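Local coordinates for viral structural protein 4 (Bombyx mori cytoplasmic polyhedrosis virus, PDB 6TZ0) that binds GTP and probably works beside the viral RNA-dependent RNA polymerase during transcription inside the particle, at residues I168-Y171 and I172-L175; P70-Y73 and A74-T78; T42-S45 and I46-S50. All coordinates share one frame; numbering follows the deposited sequence.

Contact 1: I168-Y171 and I172-L175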
ATOM      1  N   ILE B 168      23.360 -12.692  23.673  1.00 26.42           N
ATOM      2  CA  ILE B 168      24.468 -11.838  23.236  1.00 26.42           C
ATOM      3  C   ILE B 168      24.062 -10.378  23.400  1.00 26.42           C
ATOM      4  O   ILE B 168      22.918 -10.020  23.069  1.00 26.42           O
ATOM      5  CB  ILE B 168      24.846 -12.161  21.785  1.00 26.42           C
ATOM      6  CG1 ILE B 168      25.405 -13.580  21.682  1.00 26.42           C
ATOM      7  CG2 ILE B 168      25.860 -11.187  21.238  1.00 26.42           C
ATOM      8  CD1 ILE B 168      25.624 -14.056  20.265  1.00 26.42           C
ATOM      9  N   PRO B 169      24.922  -9.522  23.954  1.00 26.70           N
ATOM     10  CA  PRO B 169      24.600  -8.097  24.080  1.00 26.70           C
ATOM     11  C   PRO B 169      24.448  -7.416  22.729  1.00 26.70           C
ATOM     12  O   PRO B 169      24.817  -7.942  21.679  1.00 26.70           O
ATOM     13  CB  PRO B 169      25.801  -7.538  24.842  1.00 26.70           C
ATOM     14  CG  PRO B 169      26.342  -8.686  25.568  1.00 26.70           C
ATOM     15  CD  PRO B 169      26.142  -9.868  24.695  1.00 26.70           C
ATOM     16  N   ASN B 170      23.895  -6.204  22.776  1.00 29.85           N
ATOM     17  CA  ASN B 170      23.573  -5.488  21.547  1.00 29.85           C
ATOM     18  C   ASN B 170      24.824  -4.995  20.837  1.00 29.85           C
ATOM     19  O   ASN B 170      24.903  -5.064  19.607  1.00 29.85           O
ATOM     20  CB  ASN B 170      22.638  -4.319  21.846  1.00 29.85           C
ATOM     21  CG  ASN B 170      21.236  -4.766  22.174  1.00 29.85           C
ATOM     22  OD1 ASN B 170      20.702  -5.674  21.548  1.00 29.85           O
ATOM     23  ND2 ASN B 170      20.627  -4.124  23.156  1.00 29.85           N
ATOM     24  N   TYR B 171      25.811  -4.503  21.590  1.00 28.05           N
ATOM     25  CA  TYR B 171      27.023  -3.972  20.971  1.00 28.05           C
ATOM     26  C   TYR B 171      27.862  -5.067  20.318  1.00 28.05           C
ATOM     27  O   TYR B 171      28.500  -4.825  19.286  1.00 28.05           O
ATOM     28  CB  TYR B 171      27.832  -3.171  21.998  1.00 28.05           C
ATOM     29  CG  TYR B 171      28.132  -3.882  23.302  1.00 28.05           C
ATOM     30  CD1 TYR B 171      29.246  -4.699  23.434  1.00 28.05           C
ATOM     31  CD2 TYR B 171      27.303  -3.725  24.402  1.00 28.05           C
ATOM     32  CE1 TYR B 171      29.517  -5.349  24.618  1.00 28.05           C
ATOM     33  CE2 TYR B 171      27.569  -4.368  25.590  1.00 28.05           C
ATOM     34  CZ  TYR B 171      28.675  -5.179  25.689  1.00 28.05           C
ATOM     35  OH  TYR B 171      28.942  -5.822  26.872  1.00 28.05           O
ATOM     36  N   ILE B 172      27.825  -6.285  20.858  1.00 26.62           N
ATOM     37  CA  ILE B 172      28.496  -7.402  20.201  1.00 26.62           C
ATOM     38  C   ILE B 172      27.797  -7.751  18.890  1.00 26.62           C
ATOM     39  O   ILE B 172      28.455  -8.030  17.880  1.00 26.62           O
ATOM     40  CB  ILE B 172      28.585  -8.603  21.159  1.00 26.62           C
ATOM     41  CG1 ILE B 172      29.386  -8.222  22.398  1.00 26.62           C
ATOM     42  CG2 ILE B 172      29.250  -9.794  20.498  1.00 26.62           C
ATOM     43  CD1 ILE B 172      30.808  -7.816  22.097  1.00 26.62           C
ATOM     44  N   ASN B 173      26.461  -7.689  18.871  1.00 26.66           N
ATOM     45  CA  ASN B 173      25.711  -7.867  17.630  1.00 26.66           C
ATOM     46  C   ASN B 173      26.020  -6.777  16.617  1.00 26.66           C
ATOM     47  O   ASN B 173      25.996  -7.034  15.411  1.00 26.66           O
ATOM     48  CB  ASN B 173      24.211  -7.875  17.907  1.00 26.66           C
ATOM     49  CG  ASN B 173      23.748  -9.135  18.578  1.00 26.66           C
ATOM     50  OD1 ASN B 173      24.190 -10.228  18.242  1.00 26.66           O
ATOM     51  ND2 ASN B 173      22.840  -8.994  19.528  1.00 26.66           N
ATOM     52  N   GLN B 174      26.290  -5.559  17.086  1.00 28.99           N
ATOM     53  CA  GLN B 174      26.728  -4.496  16.189  1.00 28.99           C
ATOM     54  C   GLN B 174      28.113  -4.781  15.625  1.00 28.99           C
ATOM     55  O   GLN B 174      28.412  -4.393  14.492  1.00 28.99           O
ATOM     56  CB  GLN B 174      26.712  -3.164  16.930  1.00 28.99           C
ATOM     57  CG  GLN B 174      25.329  -2.761  17.384  1.00 28.99           C
ATOM     58  CD  GLN B 174      25.330  -1.581  18.318  1.00 28.99           C
ATOM     59  OE1 GLN B 174      26.362  -0.976  18.575  1.00 28.99           O
ATOM     60  NE2 GLN B 174      24.176  -1.293  18.889  1.00 28.99           N
ATOM     61  N   LEU B 175      28.964  -5.460  16.395  1.00 26.94           N
ATOM     62  CA  LEU B 175      30.298  -5.801  15.908  1.00 26.94           C
ATOM     63  C   LEU B 175      30.323  -7.003  14.972  1.00 26.94           C
ATOM     64  O   LEU B 175      31.291  -7.144  14.220  1.00 26.94           O
ATOM     65  CB  LEU B 175      31.238  -6.081  17.074  1.00 26.94           C
ATOM     66  CG  LEU B 175      31.537  -4.905  17.986  1.00 26.94           C
ATOM     67  CD1 LEU B 175      32.376  -5.390  19.134  1.00 26.94           C
ATOM     68  CD2 LEU B 175      32.236  -3.823  17.214  1.00 26.94           C
TER
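The Tyr171 ring is the main flat group here, and it lies alongside the side chain of Ile172. One face of the ring carries Pro169, whose CB stands 3.7 Å above the plane, offset toward the rim. Ile172 CG1 is on the same side of the plane, but beyond the rim near CD1 and CE1. Between the side chains the closest approach is 3.6 Å, from Tyr171 CE1 to Ile172 CG1. The tyrosine CG sits between its own backbone N and carbonyl carbon (chi1 52°). This swings the ring back toward the start of the helix, with both side chains pointing the same way.

The second flat group is the Asn173 amide. Its OD1 lies 3.6 Å from Ile168 CG2, while its ND2 is near Pro169 O at an angle too poor for a hydrogen bond. Ile168 CG2 also touches Ile172 CG2, at 3.7 Å, and these two side chains cross at about a right angle. Ile168 thus meets one apolar and one polar neighbour on the first turn.

Pro169 occupies the N-cap position and opens helix 170-176. Its carbonyl accepts the Asn173 N-H, Pro169 O to Asn173 N being 3.3 Å at a fairly straight 160°. The next two bonds run from Gln174 N to Asn170 O and from Leu175 N to Tyr171 O. The latter is more bent, at 137°.

The polar ends are held outside this turn. Asn170 OD1 bonds to Thr462 of the RNA-dependent RNA polymerase chain, and Asn173 ND2 makes a weak bond to the same residue. Gln174 NE2 bonds to Gly65 O in the loop after helix 41-60. Tyr171 and Leu175 pack on Leu56 of that helix, while Asn170, Asn173 and Gln174 touch the polymerase chain.

Contact 2: P70-Y73 and A74-T78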
ATOM      1  N   PRO B  70      31.172   1.085  14.229  1.00 34.47           N
ATOM      2  CA  PRO B  70      31.399  -0.335  14.531  1.00 34.47           C
ATOM      3  C   PRO B  70      32.428  -1.013  13.642  1.00 34.47           C
ATOM      4  O   PRO B  70      33.017  -2.005  14.081  1.00 34.47           O
ATOM      5  CB  PRO B  70      30.007  -0.955  14.359  1.00 34.47           C
ATOM      6  CG  PRO B  70      29.285  -0.029  13.462  1.00 34.47           C
ATOM      7  CD  PRO B  70      29.793   1.336  13.783  1.00 34.47           C
ATOM      8  N   ARG B  71      32.694  -0.506  12.435  1.00 35.73           N
ATOM      9  CA  ARG B  71      33.794  -1.056  11.649  1.00 35.73           C
ATOM     10  C   ARG B  71      35.140  -0.715  12.276  1.00 35.73           C
ATOM     11  O   ARG B  71      36.047  -1.556  12.308  1.00 35.73           O
ATOM     12  CB  ARG B  71      33.724  -0.557  10.205  1.00 35.73           C
ATOM     13  CG  ARG B  71      34.790  -1.164   9.311  1.00 35.73           C
ATOM     14  CD  ARG B  71      34.624  -0.846   7.839  1.00 35.73           C
ATOM     15  NE  ARG B  71      34.661   0.582   7.555  1.00 35.73           N
ATOM     16  CZ  ARG B  71      33.710   1.232   6.892  1.00 35.73           C
ATOM     17  NH1 ARG B  71      33.816   2.535   6.679  1.00 35.73           N
ATOM     18  NH2 ARG B  71      32.674   0.569   6.402  1.00 35.73           N
ATOM     19  N   MET B  72      35.267   0.494  12.825  1.00 36.71           N
ATOM     20  CA  MET B  72      36.497   0.903  13.496  1.00 36.71           C
ATOM     21  C   MET B  72      36.737   0.091  14.763  1.00 36.71           C
ATOM     22  O   MET B  72      37.852  -0.391  14.996  1.00 36.71           O
ATOM     23  CB  MET B  72      36.432   2.389  13.825  1.00 36.71           C
ATOM     24  CG  MET B  72      37.711   2.968  14.365  1.00 36.71           C
ATOM     25  SD  MET B  72      38.972   3.118  13.100  1.00 36.71           S
ATOM     26  CE  MET B  72      38.302   4.493  12.175  1.00 36.71           C
ATOM     27  N   TYR B  73      35.695  -0.066  15.592  1.00 33.25           N
ATOM     28  CA  TYR B  73      35.784  -0.902  16.789  1.00 33.25           C
ATOM     29  C   TYR B  73      36.100  -2.351  16.441  1.00 33.25           C
ATOM     30  O   TYR B  73      36.896  -3.002  17.131  1.00 33.25           O
ATOM     31  CB  TYR B  73      34.478  -0.843  17.585  1.00 33.25           C
ATOM     32  CG  TYR B  73      34.247   0.381  18.445  1.00 33.25           C
ATOM     33  CD1 TYR B  73      34.852   0.501  19.689  1.00 33.25           C
ATOM     34  CD2 TYR B  73      33.373   1.381  18.047  1.00 33.25           C
ATOM     35  CE1 TYR B  73      34.627   1.600  20.485  1.00 33.25           C
ATOM     36  CE2 TYR B  73      33.143   2.483  18.838  1.00 33.25           C
ATOM     37  CZ  TYR B  73      33.772   2.585  20.054  1.00 33.25           C
ATOM     38  OH  TYR B  73      33.538   3.684  20.842  1.00 33.25           O
ATOM     39  N   ALA B  74      35.489  -2.864  15.370  1.00 32.05           N
ATOM     40  CA  ALA B  74      35.733  -4.236  14.945  1.00 32.05           C
ATOM     41  C   ALA B  74      37.173  -4.435  14.503  1.00 32.05           C
ATOM     42  O   ALA B  74      37.794  -5.445  14.845  1.00 32.05           O
ATOM     43  CB  ALA B  74      34.771  -4.608  13.820  1.00 32.05           C
ATOM     44  N   ASP B  75      37.731  -3.466  13.772  1.00 33.81           N
ATOM     45  CA  ASP B  75      39.125  -3.567  13.349  1.00 33.81           C
ATOM     46  C   ASP B  75      40.078  -3.489  14.533  1.00 33.81           C
ATOM     47  O   ASP B  75      41.016  -4.289  14.625  1.00 33.81           O
ATOM     48  CB  ASP B  75      39.450  -2.476  12.336  1.00 33.81           C
ATOM     49  CG  ASP B  75      38.712  -2.656  11.034  1.00 33.81           C
ATOM     50  OD1 ASP B  75      38.336  -3.801  10.716  1.00 33.81           O
ATOM     51  OD2 ASP B  75      38.517  -1.652  10.321  1.00 33.81           O
ATOM     52  N   MET B  76      39.819  -2.567  15.467  1.00 33.14           N
ATOM     53  CA  MET B  76      40.692  -2.393  16.625  1.00 33.14           C
ATOM     54  C   MET B  76      40.688  -3.612  17.534  1.00 33.14           C
ATOM     55  O   MET B  76      41.728  -3.979  18.088  1.00 33.14           O
ATOM     56  CB  MET B  76      40.261  -1.161  17.408  1.00 33.14           C
ATOM     57  CG  MET B  76      40.527   0.127  16.698  1.00 33.14           C
ATOM     58  SD  MET B  76      39.689   1.496  17.473  1.00 33.14           S
ATOM     59  CE  MET B  76      40.577   1.497  18.994  1.00 33.14           C
ATOM     60  N   ILE B  77      39.538  -4.257  17.704  1.00 29.44           N
ATOM     61  CA  ILE B  77      39.498  -5.395  18.613  1.00 29.44           C
ATOM     62  C   ILE B  77      39.937  -6.671  17.907  1.00 29.44           C
ATOM     63  O   ILE B  77      40.814  -7.392  18.393  1.00 29.44           O
ATOM     64  CB  ILE B  77      38.099  -5.544  19.230  1.00 29.44           C
ATOM     65  CG1 ILE B  77      37.749  -4.302  20.042  1.00 29.44           C
ATOM     66  CG2 ILE B  77      38.053  -6.758  20.125  1.00 29.44           C
ATOM     67  CD1 ILE B  77      36.304  -4.209  20.405  1.00 29.44           C
ATOM     68  N   THR B  78      39.342  -6.973  16.751  1.00 30.09           N
ATOM     69  CA  THR B  78      39.541  -8.268  16.121  1.00 30.09           C
ATOM     70  C   THR B  78      40.821  -8.308  15.298  1.00 30.09           C
ATOM     71  O   THR B  78      41.543  -9.309  15.321  1.00 30.09           O
ATOM     72  CB  THR B  78      38.322  -8.597  15.260  1.00 30.09           C
ATOM     73  OG1 THR B  78      37.148  -8.579  16.078  1.00 30.09           O
ATOM     74  CG2 THR B  78      38.446  -9.967  14.631  1.00 30.09           C
TER
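Pro70 O accepts the Ala74 N-H at the start of helix 70-79, with the donor well above the carbonyl plane. Three more bonds of the same i to i+4 kind follow: Asp75 N to Arg71 O, Met76 N to Met72 O at 3.0 Å, and Ile77 N to Tyr73 O. The turn at 75-78 is wider, of pi type, yet Thr78 N still reaches Ala74 O at 2.9 Å.

Arg71 and Asp75 lie side by side and point the same way. It is the arginine methylene that does the touching, with Arg71 CG 3.9 Å from Asp75 OD2. Arg71 NE stays 5.2 Å from Asp75 OD2, so there is no salt bridge.

One residue along, Met72 and Met76 cross at a slant, and Met72 CG meets Met76 SD at 4.0 Å. Met72 CG points away from its own backbone N (chi1 -173°), and the bends beyond it carry SD and CE off this contact. Helices 136-146 and 41-60 both pack against Tyr73.

The side-chain chemistry is therefore mild. A thioether rests on a methylene, and the opposite charges of Arg71 and Asp75 probably attract each other weakly at most.

Contact 3: T42-S45 and I46-S50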
ATOM      1  N   THR B  42      46.802 -17.513  27.771  1.00 38.65           N
ATOM      2  CA  THR B  42      45.350 -17.624  27.682  1.00 38.65           C
ATOM      3  C   THR B  42      44.666 -16.997  28.893  1.00 38.65           C
ATOM      4  O   THR B  42      43.596 -16.378  28.768  1.00 38.65           O
ATOM      5  CB  THR B  42      44.967 -19.092  27.543  1.00 38.65           C
ATOM      6  OG1 THR B  42      45.478 -19.821  28.662  1.00 38.65           O
ATOM      7  CG2 THR B  42      45.539 -19.664  26.269  1.00 38.65           C
ATOM      8  N   ILE B  43      45.284 -17.141  30.067  1.00 39.02           N
ATOM      9  CA  ILE B  43      44.778 -16.539  31.295  1.00 39.02           C
ATOM     10  C   ILE B  43      44.814 -15.019  31.200  1.00 39.02           C
ATOM     11  O   ILE B  43      43.903 -14.329  31.675  1.00 39.02           O
ATOM     12  CB  ILE B  43      45.589 -17.070  32.492  1.00 39.02           C
ATOM     13  CG1 ILE B  43      45.429 -18.585  32.598  1.00 39.02           C
ATOM     14  CG2 ILE B  43      45.193 -16.407  33.790  1.00 39.02           C
ATOM     15  CD1 ILE B  43      44.000 -19.028  32.779  1.00 39.02           C
ATOM     16  N   ARG B  44      45.841 -14.472  30.553  1.00 37.51           N
ATOM     17  CA  ARG B  44      45.875 -13.032  30.338  1.00 37.51           C
ATOM     18  C   ARG B  44      44.874 -12.604  29.275  1.00 37.51           C
ATOM     19  O   ARG B  44      44.270 -11.527  29.384  1.00 37.51           O
ATOM     20  CB  ARG B  44      47.293 -12.601  29.966  1.00 37.51           C
ATOM     21  CG  ARG B  44      48.264 -12.729  31.123  1.00 37.51           C
ATOM     22  CD  ARG B  44      49.640 -12.193  30.791  1.00 37.51           C
ATOM     23  NE  ARG B  44      50.375 -13.062  29.881  1.00 37.51           N
ATOM     24  CZ  ARG B  44      50.712 -12.727  28.644  1.00 37.51           C
ATOM     25  NH1 ARG B  44      50.375 -11.538  28.168  1.00 37.51           N
ATOM     26  NH2 ARG B  44      51.381 -13.578  27.883  1.00 37.51           N
ATOM     27  N   SER B  45      44.651 -13.457  28.275  1.00 34.48           N
ATOM     28  CA  SER B  45      43.766 -13.113  27.169  1.00 34.48           C
ATOM     29  C   SER B  45      42.309 -13.033  27.607  1.00 34.48           C
ATOM     30  O   SER B  45      41.554 -12.184  27.113  1.00 34.48           O
ATOM     31  CB  SER B  45      43.932 -14.133  26.047  1.00 34.48           C
ATOM     32  OG  SER B  45      43.041 -13.859  24.988  1.00 34.48           O
ATOM     33  N   ILE B  46      41.894 -13.894  28.540  1.00 32.96           N
ATOM     34  CA  ILE B  46      40.495 -13.846  28.958  1.00 32.96           C
ATOM     35  C   ILE B  46      40.216 -12.606  29.818  1.00 32.96           C
ATOM     36  O   ILE B  46      39.131 -12.009  29.729  1.00 32.96           O
ATOM     37  CB  ILE B  46      40.090 -15.168  29.648  1.00 32.96           C
ATOM     38  CG1 ILE B  46      38.579 -15.236  29.840  1.00 32.96           C
ATOM     39  CG2 ILE B  46      40.804 -15.387  30.966  1.00 32.96           C
ATOM     40  CD1 ILE B  46      38.079 -16.600  30.192  1.00 32.96           C
ATOM     41  N   LYS B  47      41.206 -12.143  30.588  1.00 33.39           N
ATOM     42  CA  LYS B  47      41.045 -10.902  31.337  1.00 33.39           C
ATOM     43  C   LYS B  47      41.028  -9.704  30.400  1.00 33.39           C
ATOM     44  O   LYS B  47      40.305  -8.726  30.643  1.00 33.39           O
ATOM     45  CB  LYS B  47      42.168 -10.761  32.356  1.00 33.39           C
ATOM     46  CG  LYS B  47      42.194 -11.849  33.407  1.00 33.39           C
ATOM     47  CD  LYS B  47      43.339 -11.631  34.386  1.00 33.39           C
ATOM     48  CE  LYS B  47      43.468 -12.786  35.367  1.00 33.39           C
ATOM     49  NZ  LYS B  47      42.314 -12.853  36.303  1.00 33.39           N
ATOM     50  N   TYR B  48      41.813  -9.775  29.321  1.00 32.17           N
ATOM     51  CA  TYR B  48      41.804  -8.715  28.318  1.00 32.17           C
ATOM     52  C   TYR B  48      40.444  -8.611  27.646  1.00 32.17           C
ATOM     53  O   TYR B  48      39.926  -7.506  27.434  1.00 32.17           O
ATOM     54  CB  TYR B  48      42.883  -8.975  27.271  1.00 32.17           C
ATOM     55  CG  TYR B  48      44.306  -8.887  27.774  1.00 32.17           C
ATOM     56  CD1 TYR B  48      44.609  -8.272  28.981  1.00 32.17           C
ATOM     57  CD2 TYR B  48      45.346  -9.426  27.036  1.00 32.17           C
ATOM     58  CE1 TYR B  48      45.902  -8.196  29.435  1.00 32.17           C
ATOM     59  CE2 TYR B  48      46.644  -9.357  27.485  1.00 32.17           C
ATOM     60  CZ  TYR B  48      46.914  -8.737  28.682  1.00 32.17           C
ATOM     61  OH  TYR B  48      48.207  -8.664  29.135  1.00 32.17           O
ATOM     62  N   ALA B  49      39.843  -9.758  27.328  1.00 29.63           N
ATOM     63  CA  ALA B  49      38.510  -9.763  26.740  1.00 29.63           C
ATOM     64  C   ALA B  49      37.454  -9.248  27.711  1.00 29.63           C
ATOM     65  O   ALA B  49      36.499  -8.585  27.285  1.00 29.63           O
ATOM     66  CB  ALA B  49      38.151 -11.168  26.268  1.00 29.63           C
ATOM     67  N   SER B  50      37.612  -9.527  29.009  1.00 29.33           N
ATOM     68  CA  SER B  50      36.689  -8.976  30.001  1.00 29.33           C
ATOM     69  C   SER B  50      36.777  -7.454  30.067  1.00 29.33           C
ATOM     70  O   SER B  50      35.747  -6.763  30.151  1.00 29.33           O
ATOM     71  CB  SER B  50      36.975  -9.587  31.368  1.00 29.33           C
ATOM     72  OG  SER B  50      36.143  -9.023  32.359  1.00 29.33           O
TER
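Thr42, Arg44 and Ser45 hold the backbone bonds across this turn of helix 41-60. Ile46 N bonds to Thr42 O, Tyr48 N to Arg44 O and Ala49 N to Ser45 O, each at 3.0 Å between N and O. These are i to i+4 bonds of an alpha helix. Ser50 N makes another of this kind, to Ile46 O.

The aromatic contacts centre on Tyr48. Arg44 O faces one side of its ring, 3.1 Å above the plane and offset toward the rim, closest to CG. The ring is set there by a chi1 of -67°, which puts CG beside the backbone N and lays the ring back along Arg44. The same carbonyl oxygen thus meets both the N-H and the ring of Tyr48. Tyr48 also stacks with Phe148.

Arg44 and Tyr48 run side by side in the same direction. Tyr48 OH lies in the guanidinium plane, at its edge, with Arg44 NH1 3.7 Å from that oxygen. The guanidinium and ring planes are turned 74° apart. Further back, Arg44 CB lies 4.1 Å from Tyr48 CZ.

The aliphatic contacts fall mainly on Ile43 O. Ile46 CG2 comes to 3.4 Å from Ile43 O, because that methyl sits between the backbone N and carbonyl carbon of Ile46. Lys47 runs its chain past the same oxygen, with CG 3.5 Å from Ile43 O. Near its far end Lys47 CE meets Ile43 CG2 at 4.3 Å.

Ser45 OG turns elsewhere and bonds to Tyr201 OH, next to where Thr42 touches helix 196-201. Within the turn itself, the backbone bonds carry the directional chemistry. The side chains add contact of carbon with carbonyl oxygen and a loose approach of arginine to phenol. No salt bridge forms between the two segments, and the charged ends of Arg44 and Lys47 belong to exposed residues.

From the N terminus the chain meets contact 3 first, in the early turns of helix 41-60. Contact 2 follows at the start of helix 70-79, and contact 1 comes much later, at the opening of helix 170-176. Each lies within one continuous run, so none closes a long loop, and the three neither nest nor cross. Contacts 1 and 2 touch directly: Leu175 CD2 lies 3.7 Å from Tyr73 CB. Contact 3 stands apart, its nearest atoms about 7 Å from contact 2 and about 8 Å from contact 1. Leu56, further along helix 41-60, touches Tyr73, Ile77, Tyr171 and Leu175, joining the three helices.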